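Local structure of ricin B lectin (Clostridium thermocellum, 3VSF) at residues S370-D375 with I387-D392; I468-W473 with Q492-V497; G431-Q436 with G478-Q483; T360-L365 with S397-L402; G379-A384 with V415-A420. The protein is an exo-beta-1,3-galactanase, probably cleaving glycosidic bonds with its family 43 hydrolase module, and carries a beta-trefoil module that binds galactose. All blocks are in the same frame, centred on the assembly; numbering follows the deposited sequence.

Contact 1. Residues S370-D375 with I387-D392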
# COMPACT_ATOMS: atom_id res chain seq x y z
N SER A 370 39.34 3.97 10.26
CA SER A 370 39.57 4.79 9.07
C SER A 370 39.33 6.28 9.33
O SER A 370 39.97 7.13 8.72
CB SER A 370 38.67 4.32 7.92
OG SER A 370 37.31 4.56 8.21
N GLY A 371 38.41 6.58 10.24
CA GLY A 371 38.03 7.95 10.51
C GLY A 371 37.02 8.45 9.49
O GLY A 371 36.57 9.59 9.55
N LYS A 372 36.66 7.58 8.55
CA LYS A 372 35.65 7.89 7.55
C LYS A 372 34.25 7.68 8.12
O LYS A 372 34.09 7.02 9.14
CB LYS A 372 35.85 7.02 6.30
CG LYS A 372 37.20 7.19 5.62
CD LYS A 372 37.32 8.55 4.96
CE LYS A 372 38.62 8.68 4.18
NZ LYS A 372 39.82 8.57 5.06
N VAL A 373 33.25 8.24 7.46
CA VAL A 373 31.87 8.15 7.94
C VAL A 373 30.98 7.34 7.00
O VAL A 373 31.27 7.21 5.81
CB VAL A 373 31.24 9.54 8.15
CG1 VAL A 373 32.05 10.34 9.16
CG2 VAL A 373 31.15 10.28 6.82
N LEU A 374 29.90 6.79 7.54
CA LEU A 374 28.96 6.00 6.76
C LEU A 374 28.30 6.87 5.69
O LEU A 374 27.80 7.95 5.98
CB LEU A 374 27.90 5.38 7.66
CG LEU A 374 27.20 4.15 7.09
CD1 LEU A 374 28.21 3.04 6.84
CD2 LEU A 374 26.10 3.67 8.02
N ASP A 375 28.31 6.38 4.45
CA ASP A 375 27.83 7.16 3.32
C ASP A 375 27.23 6.25 2.25
O ASP A 375 27.32 5.03 2.33
CB ASP A 375 28.99 7.98 2.73
CG ASP A 375 28.53 8.96 1.67
OD1 ASP A 375 27.43 9.53 1.82
OD2 ASP A 375 29.27 9.17 0.68
N ILE A 387 26.48 0.88 0.06
CA ILE A 387 26.91 1.70 1.19
C ILE A 387 28.43 1.68 1.31
O ILE A 387 29.05 0.61 1.37
CB ILE A 387 26.29 1.21 2.51
CG1 ILE A 387 24.77 1.32 2.46
CG2 ILE A 387 26.84 2.01 3.68
CD1 ILE A 387 24.26 2.73 2.26
N VAL A 388 29.03 2.86 1.35
CA VAL A 388 30.48 2.98 1.44
C VAL A 388 30.89 3.98 2.52
O VAL A 388 30.07 4.77 2.98
CB VAL A 388 31.09 3.43 0.10
CG1 VAL A 388 30.78 2.43 -0.99
CG2 VAL A 388 30.58 4.82 -0.27
N GLN A 389 32.15 3.93 2.92
CA GLN A 389 32.69 4.91 3.85
C GLN A 389 33.29 6.06 3.05
O GLN A 389 33.86 5.85 1.98
CB GLN A 389 33.76 4.29 4.75
CG GLN A 389 35.06 3.95 4.05
CD GLN A 389 36.17 3.59 5.01
OE1 GLN A 389 35.95 3.49 6.22
NE2 GLN A 389 37.37 3.39 4.48
N TRP A 390 33.17 7.28 3.57
CA TRP A 390 33.70 8.45 2.88
C TRP A 390 34.16 9.50 3.88
O TRP A 390 33.81 9.45 5.06
CB TRP A 390 32.65 9.03 1.94
CG TRP A 390 33.23 9.83 0.82
CD1 TRP A 390 33.51 11.16 0.81
CD2 TRP A 390 33.62 9.33 -0.47
NE1 TRP A 390 34.04 11.53 -0.41
CE2 TRP A 390 34.12 10.42 -1.21
CE3 TRP A 390 33.59 8.07 -1.07
CZ2 TRP A 390 34.59 10.29 -2.51
CZ3 TRP A 390 34.06 7.94 -2.36
CH2 TRP A 390 34.55 9.04 -3.07
N THR A 391 34.94 10.46 3.40
CA THR A 391 35.45 11.53 4.25
C THR A 391 34.32 12.43 4.72
O THR A 391 33.45 12.81 3.94
CB THR A 391 36.51 12.37 3.52
OG1 THR A 391 37.58 11.53 3.07
CG2 THR A 391 37.07 13.45 4.44
N ASP A 392 34.35 12.78 6.01
CA ASP A 392 33.35 13.67 6.58
C ASP A 392 33.33 15.00 5.83
O ASP A 392 34.21 15.83 6.01
CB ASP A 392 33.64 13.91 8.06
CG ASP A 392 32.52 14.65 8.77
OD1 ASP A 392 31.77 15.39 8.09
OD2 ASP A 392 32.39 14.50 10.00
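Two first torsions close the polar end of this contact: Gln389 places CG between its backbone N and carbonyl carbon (chi1 71°), and Ser370 does the same with OG (chi1 67°). The glutamine then runs out extended, bringing OE1 within 2.6 Å of Ser370 OG, which donates to it from 36° above the amide carbonyl plane. Ser370 OG also accepts from the backbone N of Lys372 in an ST turn, so the hydroxyl ties the loop to itself as well as to Gln389. The other end of that amide is used too, since Gln389 NE2 reaches Glu476 O. Beyond the turn the backbones pair as an antiparallel ladder, with Val373 N on Trp390 O at 2.7 Å and Asp375 N on Val388 O at 2.8 Å, each pair answered by a reciprocal bond. This is one of the hairpins that form the cap of a beta-trefoil, strand 373-376 returning as strand 385-390. Lys372 lays its aliphatic chain across the other strand, its CE 3.2 Å from Thr391 OG1, while its NZ is taken by Thr475 O and the threonine hydroxyl by Asp477. On the face bearing Leu374, its CD1 packs on Ile387 CG2 at 3.6 Å. On the opposite face the carboxylate of Asp375 lies alongside the Trp390 side chain, OD2 3.6 Å from Trp390 CB.

Contact 2. Residues I468-W473 with Q492-V497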
# COMPACT_ATOMS: atom_id res chain seq x y z
N ILE A 468 28.29 -4.15 11.48
CA ILE A 468 28.61 -3.28 10.35
C ILE A 468 30.12 -3.18 10.25
O ILE A 468 30.79 -2.80 11.21
CB ILE A 468 28.01 -1.88 10.53
CG1 ILE A 468 26.48 -1.96 10.63
CG2 ILE A 468 28.42 -0.97 9.38
CD1 ILE A 468 25.80 -0.62 10.76
N ASP A 469 30.67 -3.52 9.09
CA ASP A 469 32.11 -3.68 8.94
C ASP A 469 32.63 -3.00 7.68
O ASP A 469 32.00 -3.08 6.62
CB ASP A 469 32.45 -5.17 8.91
CG ASP A 469 33.93 -5.44 9.03
OD1 ASP A 469 34.74 -4.61 8.56
OD2 ASP A 469 34.30 -6.50 9.59
N VAL A 470 33.77 -2.33 7.79
CA VAL A 470 34.45 -1.78 6.63
C VAL A 470 35.33 -2.86 6.01
O VAL A 470 36.27 -3.34 6.63
CB VAL A 470 35.33 -0.57 7.00
CG1 VAL A 470 35.97 0.02 5.76
CG2 VAL A 470 34.52 0.48 7.74
N ARG A 471 35.00 -3.25 4.78
CA ARG A 471 35.67 -4.37 4.12
C ARG A 471 37.19 -4.21 4.06
O ARG A 471 37.70 -3.16 3.65
CB ARG A 471 35.13 -4.57 2.70
CG ARG A 471 35.79 -5.72 1.96
CD ARG A 471 35.48 -5.68 0.47
NE ARG A 471 34.05 -5.72 0.21
CZ ARG A 471 33.32 -6.83 0.24
NH1 ARG A 471 33.88 -8.00 0.53
NH2 ARG A 471 32.02 -6.78 -0.02
N LYS A 472 37.90 -5.25 4.48
CA LYS A 472 39.35 -5.29 4.39
C LYS A 472 40.05 -4.16 5.15
O LYS A 472 41.15 -3.75 4.78
CB LYS A 472 39.79 -5.26 2.92
CG LYS A 472 40.36 -6.58 2.42
CD LYS A 472 39.30 -7.65 2.36
CE LYS A 472 39.91 -9.00 2.01
NZ LYS A 472 40.88 -9.44 3.05
N TRP A 473 39.41 -3.68 6.21
CA TRP A 473 39.99 -2.62 7.03
C TRP A 473 40.34 -1.38 6.20
O TRP A 473 41.22 -0.61 6.57
CB TRP A 473 41.24 -3.12 7.75
CG TRP A 473 40.99 -4.16 8.79
CD1 TRP A 473 40.56 -5.44 8.58
CD2 TRP A 473 41.16 -4.02 10.20
NE1 TRP A 473 40.45 -6.11 9.77
CE2 TRP A 473 40.81 -5.26 10.79
CE3 TRP A 473 41.57 -2.98 11.03
CZ2 TRP A 473 40.86 -5.47 12.16
CZ3 TRP A 473 41.62 -3.19 12.40
CH2 TRP A 473 41.27 -4.43 12.95
N GLN A 492 35.33 -2.27 12.86
CA GLN A 492 33.97 -2.68 13.18
C GLN A 492 33.37 -1.77 14.25
O GLN A 492 32.22 -1.94 14.65
CB GLN A 492 33.95 -4.13 13.66
CG GLN A 492 34.45 -5.13 12.63
CD GLN A 492 34.49 -6.54 13.17
OE1 GLN A 492 34.52 -6.76 14.38
NE2 GLN A 492 34.49 -7.52 12.27
N HIS A 493 34.16 -0.81 14.72
CA HIS A 493 33.71 0.11 15.76
C HIS A 493 33.33 1.46 15.17
O HIS A 493 34.09 2.05 14.39
CB HIS A 493 34.80 0.28 16.82
CG HIS A 493 35.22 -1.00 17.47
ND1 HIS A 493 36.23 -1.07 18.40
CD2 HIS A 493 34.77 -2.27 17.32
CE1 HIS A 493 36.38 -2.32 18.80
NE2 HIS A 493 35.50 -3.07 18.15
N TRP A 494 32.15 1.96 15.54
CA TRP A 494 31.64 3.20 14.99
C TRP A 494 31.23 4.19 16.08
O TRP A 494 30.68 3.80 17.11
CB TRP A 494 30.44 2.92 14.08
CG TRP A 494 30.75 1.98 12.95
CD1 TRP A 494 30.80 0.62 13.02
CD2 TRP A 494 31.05 2.33 11.60
NE1 TRP A 494 31.12 0.10 11.79
CE2 TRP A 494 31.28 1.13 10.90
CE3 TRP A 494 31.16 3.54 10.91
CZ2 TRP A 494 31.60 1.11 9.54
CZ3 TRP A 494 31.48 3.52 9.57
CH2 TRP A 494 31.70 2.31 8.90
N LYS A 495 31.51 5.47 15.85
CA LYS A 495 31.13 6.52 16.79
C LYS A 495 29.91 7.28 16.30
O LYS A 495 29.85 7.69 15.14
CB LYS A 495 32.30 7.48 17.03
CG LYS A 495 31.88 8.78 17.70
CD LYS A 495 33.08 9.58 18.21
CE LYS A 495 33.67 8.95 19.46
NZ LYS A 495 34.73 9.79 20.06
N LEU A 496 28.94 7.46 17.19
CA LEU A 496 27.72 8.19 16.86
C LEU A 496 27.90 9.67 17.16
O LEU A 496 28.08 10.06 18.32
CB LEU A 496 26.54 7.62 17.66
CG LEU A 496 25.14 8.07 17.25
CD1 LEU A 496 24.85 7.68 15.81
CD2 LEU A 496 24.10 7.49 18.19
N VAL A 497 27.86 10.50 16.12
CA VAL A 497 28.11 11.93 16.27
C VAL A 497 26.93 12.78 15.81
O VAL A 497 26.54 12.74 14.65
CB VAL A 497 29.37 12.36 15.49
CG1 VAL A 497 29.55 13.87 15.56
CG2 VAL A 497 30.60 11.65 16.03
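Trp494 reaches across to strand 468-470 with its indole. From CB the ring leaves with CG anti to the carbonyl carbon (chi1 -57°), which sends its pyrrole edge to the backbone of Ile468. CD1 comes first, 3.9 Å from Ile468 O. NE1, next along the edge, donates to that same oxygen at 3.0 Å; the bond is fairly straight (162° at the hydrogen) and the acceptor lies close to the ring plane, although the donor stands well above the carbonyl plane, 58° out of it. CE2 then meets Ile468 CG2 at 3.9 Å. Farther out, CZ2 lies 3.5 Å from Val470 CG2, and CH2 touches the same methyl, so the six-membered ring ends among branched aliphatic groups while its only N-H is spent on a buried carbonyl.

Gln492 supplies a second bridge. Its extended chain passes CG beside Asp469 OD2, and NE2 donates to that oxygen at 2.9 Å. The carboxylate and amide planes are almost perpendicular: the bond lies in the amide plane but arrives from above the carboxylate. Gln492 NE2 also holds Ser485 O, and OE1 receives Ala487 N, which fixes the amide's rotation. Gln492 and Trp494 are the ends of a Gln-x-Trp sequence, the signature of ricin-type beta-trefoils. Strand 494-498 lies between strands 363-367 and 456-461 in its sheet, whereas strand 467-470 pairs with strand 479-484, whose Ile481 packs against both Ile468 and Trp494.

Contact 3. Residues G431-Q436 with G478-Q483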
# COMPACT_ATOMS: atom_id res chain seq x y z
N GLY A 431 31.07 -10.89 4.83
CA GLY A 431 31.31 -10.20 3.58
C GLY A 431 30.03 -9.77 2.89
O GLY A 431 30.07 -9.20 1.80
N GLY A 432 28.90 -10.06 3.53
CA GLY A 432 27.61 -9.67 3.00
C GLY A 432 27.49 -8.16 2.87
O GLY A 432 27.49 -7.44 3.86
N VAL A 433 27.37 -7.70 1.63
CA VAL A 433 27.32 -6.27 1.34
C VAL A 433 26.12 -5.57 1.97
O VAL A 433 25.02 -6.12 2.02
CB VAL A 433 27.33 -6.01 -0.18
CG1 VAL A 433 26.36 -4.89 -0.55
CG2 VAL A 433 28.74 -5.71 -0.66
N LEU A 434 26.34 -4.35 2.45
CA LEU A 434 25.26 -3.51 2.97
C LEU A 434 24.83 -2.48 1.92
O LEU A 434 25.66 -1.91 1.22
CB LEU A 434 25.69 -2.80 4.25
CG LEU A 434 25.30 -3.47 5.57
CD1 LEU A 434 25.73 -4.93 5.59
CD2 LEU A 434 25.91 -2.72 6.75
N ILE A 435 23.52 -2.25 1.83
CA ILE A 435 22.98 -1.29 0.88
C ILE A 435 21.91 -0.44 1.54
O ILE A 435 21.54 -0.67 2.69
CB ILE A 435 22.34 -2.01 -0.33
CG1 ILE A 435 21.16 -2.87 0.13
CG2 ILE A 435 23.37 -2.85 -1.06
CD1 ILE A 435 20.48 -3.62 -1.00
N GLN A 436 21.42 0.56 0.82
CA GLN A 436 20.24 1.30 1.25
C GLN A 436 19.05 0.78 0.46
O GLN A 436 19.08 0.71 -0.76
CB GLN A 436 20.42 2.81 1.03
CG GLN A 436 20.51 3.23 -0.42
CD GLN A 436 20.44 4.74 -0.59
OE1 GLN A 436 20.35 5.48 0.39
NE2 GLN A 436 20.47 5.20 -1.83
N GLY A 478 35.42 5.34 -0.46
CA GLY A 478 34.74 4.35 -1.28
C GLY A 478 34.85 2.94 -0.72
O GLY A 478 34.43 1.98 -1.36
N GLY A 479 35.42 2.83 0.48
CA GLY A 479 35.54 1.54 1.14
C GLY A 479 34.19 0.89 1.33
O GLY A 479 33.27 1.50 1.89
N ILE A 480 34.05 -0.34 0.86
CA ILE A 480 32.78 -1.05 0.92
C ILE A 480 32.38 -1.36 2.36
O ILE A 480 33.15 -1.94 3.12
CB ILE A 480 32.82 -2.37 0.12
CG1 ILE A 480 32.95 -2.09 -1.38
CG2 ILE A 480 31.57 -3.19 0.39
CD1 ILE A 480 34.35 -1.71 -1.81
N ILE A 481 31.16 -0.97 2.72
CA ILE A 481 30.61 -1.31 4.03
C ILE A 481 29.87 -2.63 3.93
O ILE A 481 29.01 -2.81 3.06
CB ILE A 481 29.65 -0.22 4.54
CG1 ILE A 481 30.38 1.12 4.65
CG2 ILE A 481 29.06 -0.62 5.88
CD1 ILE A 481 31.58 1.08 5.58
N GLN A 482 30.20 -3.56 4.82
CA GLN A 482 29.66 -4.91 4.74
C GLN A 482 29.22 -5.45 6.09
O GLN A 482 29.11 -4.72 7.07
CB GLN A 482 30.71 -5.86 4.14
CG GLN A 482 31.93 -6.04 5.03
CD GLN A 482 32.98 -6.95 4.40
OE1 GLN A 482 32.95 -7.21 3.20
NE2 GLN A 482 33.91 -7.42 5.21
N GLN A 483 28.97 -6.76 6.12
CA GLN A 483 28.53 -7.46 7.31
C GLN A 483 29.60 -8.48 7.67
O GLN A 483 30.11 -9.18 6.80
CB GLN A 483 27.20 -8.16 7.03
CG GLN A 483 26.54 -8.80 8.23
CD GLN A 483 25.28 -9.56 7.84
OE1 GLN A 483 24.20 -9.29 8.36
NE2 GLN A 483 25.42 -10.51 6.93
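Strands 432-436 and 479-483 meet at 114° with their axes approaching to 4.4 Å, so they run together only briefly, around Val433 and Gln482, where the CA atoms are 4.3 Å apart. Leu434 N donates to Ile481 O at 3.1 Å, and Gly431 N reaches Gln483 O at 2.8 Å. Between them, the bond from Gln483 N to Gly432 O is bent and weak. Gly431 has a positive phi (86°), at which a side chain would press on the preceding carbonyl O.

Leu434 is the side chain that reaches over the other backbone: CD1 rests 3.6 Å from the carbonyl carbon of Gln482, and CD2 meets Ile481 CG2 at 3.9 Å. Val433, pointing away on the other side, still brings CG2 to Ile480 CG2. Gln482 and Gln483 diverge. The first, extended beyond CG, sets OE1 3.4 Å from Gly431 CA and gives NE2 to a bound glycerol, probably from the crystallisation liquor. Gln483 has CB beside Leu434 CD1; with CG anti to the backbone N (chi1 -173°) the rest runs on to put NE2 on Ser427 O.

These two strands and strand 385-390 all pair with one another, the three-way meeting at the centre of a beta-trefoil cap. Because backbone bonds of uneven quality are joined here by aliphatic packing, and both glutamine amides find their NE2 partners outside the segments, cohesion across the contact itself appears to rest on backbone and hydrophobic groups.

Contact 4. Residues T360-L365 with S397-L402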
# COMPACT_ATOMS: atom_id res chain seq x y z
N THR A 360 13.91 13.48 14.84
CA THR A 360 14.54 14.07 13.67
C THR A 360 16.05 14.27 13.83
O THR A 360 16.72 14.74 12.91
CB THR A 360 13.88 15.42 13.30
OG1 THR A 360 12.45 15.28 13.33
CG2 THR A 360 14.32 15.89 11.92
N THR A 361 16.57 13.92 15.00
CA THR A 361 18.00 14.07 15.27
C THR A 361 18.85 13.40 14.19
O THR A 361 18.72 12.21 13.93
CB THR A 361 18.39 13.50 16.64
OG1 THR A 361 17.67 14.18 17.68
CG2 THR A 361 19.88 13.66 16.89
N ARG A 362 19.72 14.19 13.57
CA ARG A 362 20.61 13.69 12.52
C ARG A 362 21.92 13.17 13.11
O ARG A 362 22.40 13.69 14.12
CB ARG A 362 20.89 14.78 11.49
CG ARG A 362 19.68 15.19 10.66
CD ARG A 362 19.88 16.57 10.05
NE ARG A 362 19.35 16.66 8.69
CZ ARG A 362 18.09 16.96 8.40
NH1 ARG A 362 17.21 17.19 9.37
NH2 ARG A 362 17.70 17.02 7.13
N TYR A 363 22.49 12.15 12.48
CA TYR A 363 23.72 11.55 12.98
C TYR A 363 24.75 11.27 11.88
O TYR A 363 24.41 11.17 10.70
CB TYR A 363 23.42 10.24 13.71
CG TYR A 363 22.63 10.39 14.99
CD1 TYR A 363 23.25 10.79 16.17
CD2 TYR A 363 21.27 10.13 15.02
CE1 TYR A 363 22.54 10.92 17.34
CE2 TYR A 363 20.55 10.26 16.19
CZ TYR A 363 21.19 10.66 17.35
OH TYR A 363 20.47 10.79 18.52
N LYS A 364 26.00 11.15 12.29
CA LYS A 364 27.07 10.68 11.43
C LYS A 364 27.72 9.47 12.09
O LYS A 364 27.95 9.47 13.30
CB LYS A 364 28.12 11.77 11.20
CG LYS A 364 27.82 12.71 10.05
CD LYS A 364 28.87 13.80 9.95
CE LYS A 364 28.69 14.65 8.70
NZ LYS A 364 28.94 13.87 7.45
N LEU A 365 28.01 8.44 11.30
CA LEU A 365 28.66 7.25 11.83
C LEU A 365 30.13 7.21 11.43
O LEU A 365 30.47 6.92 10.28
CB LEU A 365 27.94 5.99 11.36
CG LEU A 365 26.54 5.79 11.95
CD1 LEU A 365 25.85 4.58 11.35
CD2 LEU A 365 26.62 5.67 13.46
N SER A 397 24.10 12.76 2.26
CA SER A 397 24.22 11.31 2.16
C SER A 397 24.88 10.70 3.40
O SER A 397 24.76 9.50 3.64
CB SER A 397 25.00 10.93 0.91
OG SER A 397 24.41 11.47 -0.25
N GLN A 398 25.57 11.53 4.17
CA GLN A 398 26.29 11.06 5.34
C GLN A 398 25.54 11.32 6.64
O GLN A 398 26.10 11.20 7.73
CB GLN A 398 27.68 11.70 5.40
CG GLN A 398 28.54 11.40 4.18
CD GLN A 398 29.90 12.07 4.26
OE1 GLN A 398 30.12 12.97 5.07
NE2 GLN A 398 30.82 11.64 3.40
N GLN A 399 24.26 11.68 6.52
CA GLN A 399 23.43 11.94 7.68
C GLN A 399 22.35 10.88 7.82
O GLN A 399 21.74 10.47 6.83
CB GLN A 399 22.81 13.34 7.58
CG GLN A 399 23.83 14.43 7.28
CD GLN A 399 23.21 15.81 7.24
OE1 GLN A 399 22.25 16.10 7.97
NE2 GLN A 399 23.75 16.68 6.39
N TRP A 400 22.11 10.42 9.05
CA TRP A 400 21.21 9.30 9.27
C TRP A 400 20.27 9.51 10.46
O TRP A 400 20.68 10.00 11.51
CB TRP A 400 22.02 8.02 9.48
CG TRP A 400 22.98 7.72 8.37
CD1 TRP A 400 24.21 8.28 8.18
CD2 TRP A 400 22.79 6.80 7.29
NE1 TRP A 400 24.80 7.76 7.05
CE2 TRP A 400 23.95 6.85 6.48
CE3 TRP A 400 21.75 5.94 6.92
CZ2 TRP A 400 24.09 6.08 5.34
CZ3 TRP A 400 21.90 5.17 5.78
CH2 TRP A 400 23.06 5.24 5.00
N TYR A 401 19.00 9.13 10.28
CA TYR A 401 18.03 9.14 11.37
C TYR A 401 18.10 7.82 12.12
O TYR A 401 18.60 6.82 11.59
CB TYR A 401 16.61 9.34 10.83
CG TYR A 401 16.37 10.65 10.13
CD1 TYR A 401 16.34 11.84 10.84
CD2 TYR A 401 16.14 10.69 8.76
CE1 TYR A 401 16.11 13.05 10.19
CE2 TYR A 401 15.90 11.89 8.11
CZ TYR A 401 15.89 13.06 8.83
OH TYR A 401 15.66 14.25 8.19
N LEU A 402 17.58 7.80 13.34
CA LEU A 402 17.48 6.57 14.11
C LEU A 402 16.06 6.35 14.62
O LEU A 402 15.62 7.03 15.55
CB LEU A 402 18.48 6.58 15.27
CG LEU A 402 19.96 6.55 14.90
CD1 LEU A 402 20.82 6.54 16.16
CD2 LEU A 402 20.28 5.34 14.03
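Tyr363 meets the end of Leu402 with its ring, in an off-centre CH-pi contact: Leu402 CD1 stands 4.1 Å from the ring centroid and 29° off the ring normal, and the two side chains cross at about a right angle. The nearest ring carbon, Tyr363 CE2, is 3.7 Å from Leu402 CD1. Tyr363 itself pairs with Trp400, two residues before Leu402, in a single antiparallel bridge, in which Trp400 N donates to Tyr363 O at 2.9 Å while the return bond from Tyr363 N to Trp400 O is bent and weak.

Arg362 takes the other side of the chain. A turn at chi3 (142°) brings NE to the oxygen OE1 of Gln399 at 3.0 Å, a weak bond that meets the guanidinium at its edge. Tyr401 OH lies over one guanidinium face, 3.2 Å above the plane and toward its rim, and the tyrosine runs alongside the arginine. Farther back, Tyr401 CE1 comes within 3.3 Å of Thr360 O, the carbonyl lying at the edge of the ring. Gln399 has its other end held too, NE2 being bonded to Ser395 O.

Lys364 curls its tip toward Gln398, whose amide is fixed from both ends by Thr391 O and Asn393 N, and Trp400 NE1 is satisfied by Leu374 O. Strands 363-367 and 400-404 are the outermost of a six-stranded sheet, and this bridge brings them together, as expected where a barrel closes. Gln398-Gln399-Trp400 forms the Gln-x-Trp motif of the ricin-type beta-trefoil.

Contact 5. Residues G379-A384 with V415-A420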
# COMPACT_ATOMS: atom_id res chain seq x y z
N GLY A 379 26.72 9.31 -3.40
CA GLY A 379 25.63 10.01 -2.75
C GLY A 379 24.31 9.79 -3.47
O GLY A 379 23.47 10.68 -3.54
N SER A 380 24.13 8.58 -3.99
CA SER A 380 22.94 8.25 -4.77
C SER A 380 21.71 8.05 -3.88
O SER A 380 21.82 7.66 -2.72
CB SER A 380 23.18 6.99 -5.61
OG SER A 380 22.04 6.66 -6.38
N VAL A 381 20.54 8.33 -4.45
CA VAL A 381 19.28 8.09 -3.76
C VAL A 381 18.59 6.88 -4.36
O VAL A 381 17.49 6.51 -3.94
CB VAL A 381 18.34 9.31 -3.85
CG1 VAL A 381 18.89 10.46 -3.01
CG2 VAL A 381 18.15 9.73 -5.30
N ASP A 382 19.24 6.27 -5.34
CA ASP A 382 18.71 5.08 -6.00
C ASP A 382 18.51 3.94 -5.00
O ASP A 382 19.20 3.87 -3.98
CB ASP A 382 19.64 4.62 -7.13
CG ASP A 382 19.63 5.58 -8.30
OD1 ASP A 382 19.09 6.70 -8.16
OD2 ASP A 382 20.18 5.23 -9.36
N ASN A 383 17.57 3.05 -5.30
CA ASN A 383 17.31 1.91 -4.44
C ASN A 383 18.40 0.85 -4.58
O ASN A 383 18.90 0.61 -5.68
CB ASN A 383 15.94 1.31 -4.76
CG ASN A 383 15.44 0.39 -3.66
OD1 ASN A 383 15.74 0.59 -2.48
ND2 ASN A 383 14.66 -0.62 -4.04
N ALA A 384 18.77 0.23 -3.46
CA ALA A 384 19.80 -0.81 -3.44
C ALA A 384 21.20 -0.26 -3.71
O ALA A 384 22.11 -1.01 -4.05
CB ALA A 384 19.46 -1.92 -4.43
N VAL A 415 19.21 10.35 5.19
CA VAL A 415 18.48 11.61 5.14
C VAL A 415 18.18 12.03 3.71
O VAL A 415 17.04 12.34 3.37
CB VAL A 415 19.23 12.74 5.87
CG1 VAL A 415 18.56 14.08 5.61
CG2 VAL A 415 19.29 12.45 7.37
N LYS A 416 19.21 12.06 2.87
CA LYS A 416 19.05 12.44 1.47
C LYS A 416 18.03 11.53 0.77
O LYS A 416 17.29 11.98 -0.10
CB LYS A 416 20.39 12.39 0.74
CG LYS A 416 20.31 12.86 -0.71
CD LYS A 416 21.68 12.85 -1.37
CE LYS A 416 21.58 13.29 -2.82
NZ LYS A 416 22.91 13.34 -3.48
N SER A 417 18.01 10.27 1.17
CA SER A 417 17.02 9.32 0.67
C SER A 417 16.40 8.57 1.84
O SER A 417 17.11 8.06 2.71
CB SER A 417 17.67 8.33 -0.30
OG SER A 417 18.67 7.57 0.34
N GLY A 418 15.07 8.50 1.87
CA GLY A 418 14.36 7.89 2.97
C GLY A 418 14.57 6.39 3.10
O GLY A 418 13.85 5.72 3.84
N ARG A 419 15.56 5.86 2.39
CA ARG A 419 15.84 4.43 2.41
C ARG A 419 16.59 4.03 3.67
O ARG A 419 17.29 4.84 4.27
CB ARG A 419 16.62 4.04 1.15
CG ARG A 419 16.01 4.59 -0.12
CD ARG A 419 16.67 4.01 -1.36
NE ARG A 419 16.10 4.59 -2.58
CZ ARG A 419 14.94 4.21 -3.12
NH1 ARG A 419 14.24 3.24 -2.55
NH2 ARG A 419 14.50 4.79 -4.22
N ALA A 420 16.44 2.76 4.06
CA ALA A 420 17.04 2.27 5.30
C ALA A 420 18.28 1.43 5.04
O ALA A 420 18.43 0.82 3.98
CB ALA A 420 16.02 1.48 6.09
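Arg419 and Lys416 reach from one surface loop of the beta-trefoil into the loop of residues 379-384 and bond to its backbone carbonyls. Lys416, extended throughout, donates NZ to Gly379 O at 2.7 Å, with the nitrogen in the carbonyl plane. Arg419 gives NE to Val381 O, also 2.7 Å away; this bond is almost straight (175° at the hydrogen) and lies in the guanidinium plane, while meeting the carbonyl from a 31° tilt. The same guanidinium has a second call on it: NH1 forms a salt bridge with Glu337, on the edge strand of a sheet in the hydrolase module, so the arginine links the two modules.

The receiving loop is braced from within by an ST turn, Ser380 OG accepting from Asp382 N at 3.0 Å. Two of its other carbonyls, those of Ser380 and Asp382, are both taken by Gln436 NE2. Between the polar bonds Val381 packs CG1 against Lys416 CG, crossing it at about a right angle, and against Ser417 CB. Asn383, about 8 Å by side chain from the galactose-binding Asp422 and Asn440, lies over one face of the guanidinium, its CB 3.4 Å above the plane and displaced toward the rim.

In the fold
All five contacts belong to the beta-trefoil module. Contacts 2 and 3 are buried, contacts 1 and 4 are partly buried, and contact 5 lies at the surface. Contacts 1 and 3 share the cap: Gln389 of contact 1 bonds through its backbone to Gly478 and Gly479 of contact 3. Contact 2 also meets contact 3, through the backbones of Asp469 and Gln482, and meets contact 4 where strand 494-498 pairs with strand 363-367. Contact 2 joins an indole and an amide-carboxylate bond to aliphatic packing, contact 3 rests on backbone bonds and aliphatic groups, and contacts 1 and 4 add polar side chains to strand pairing. Contact 5 instead relies on charged side chains gripping loop carbonyls.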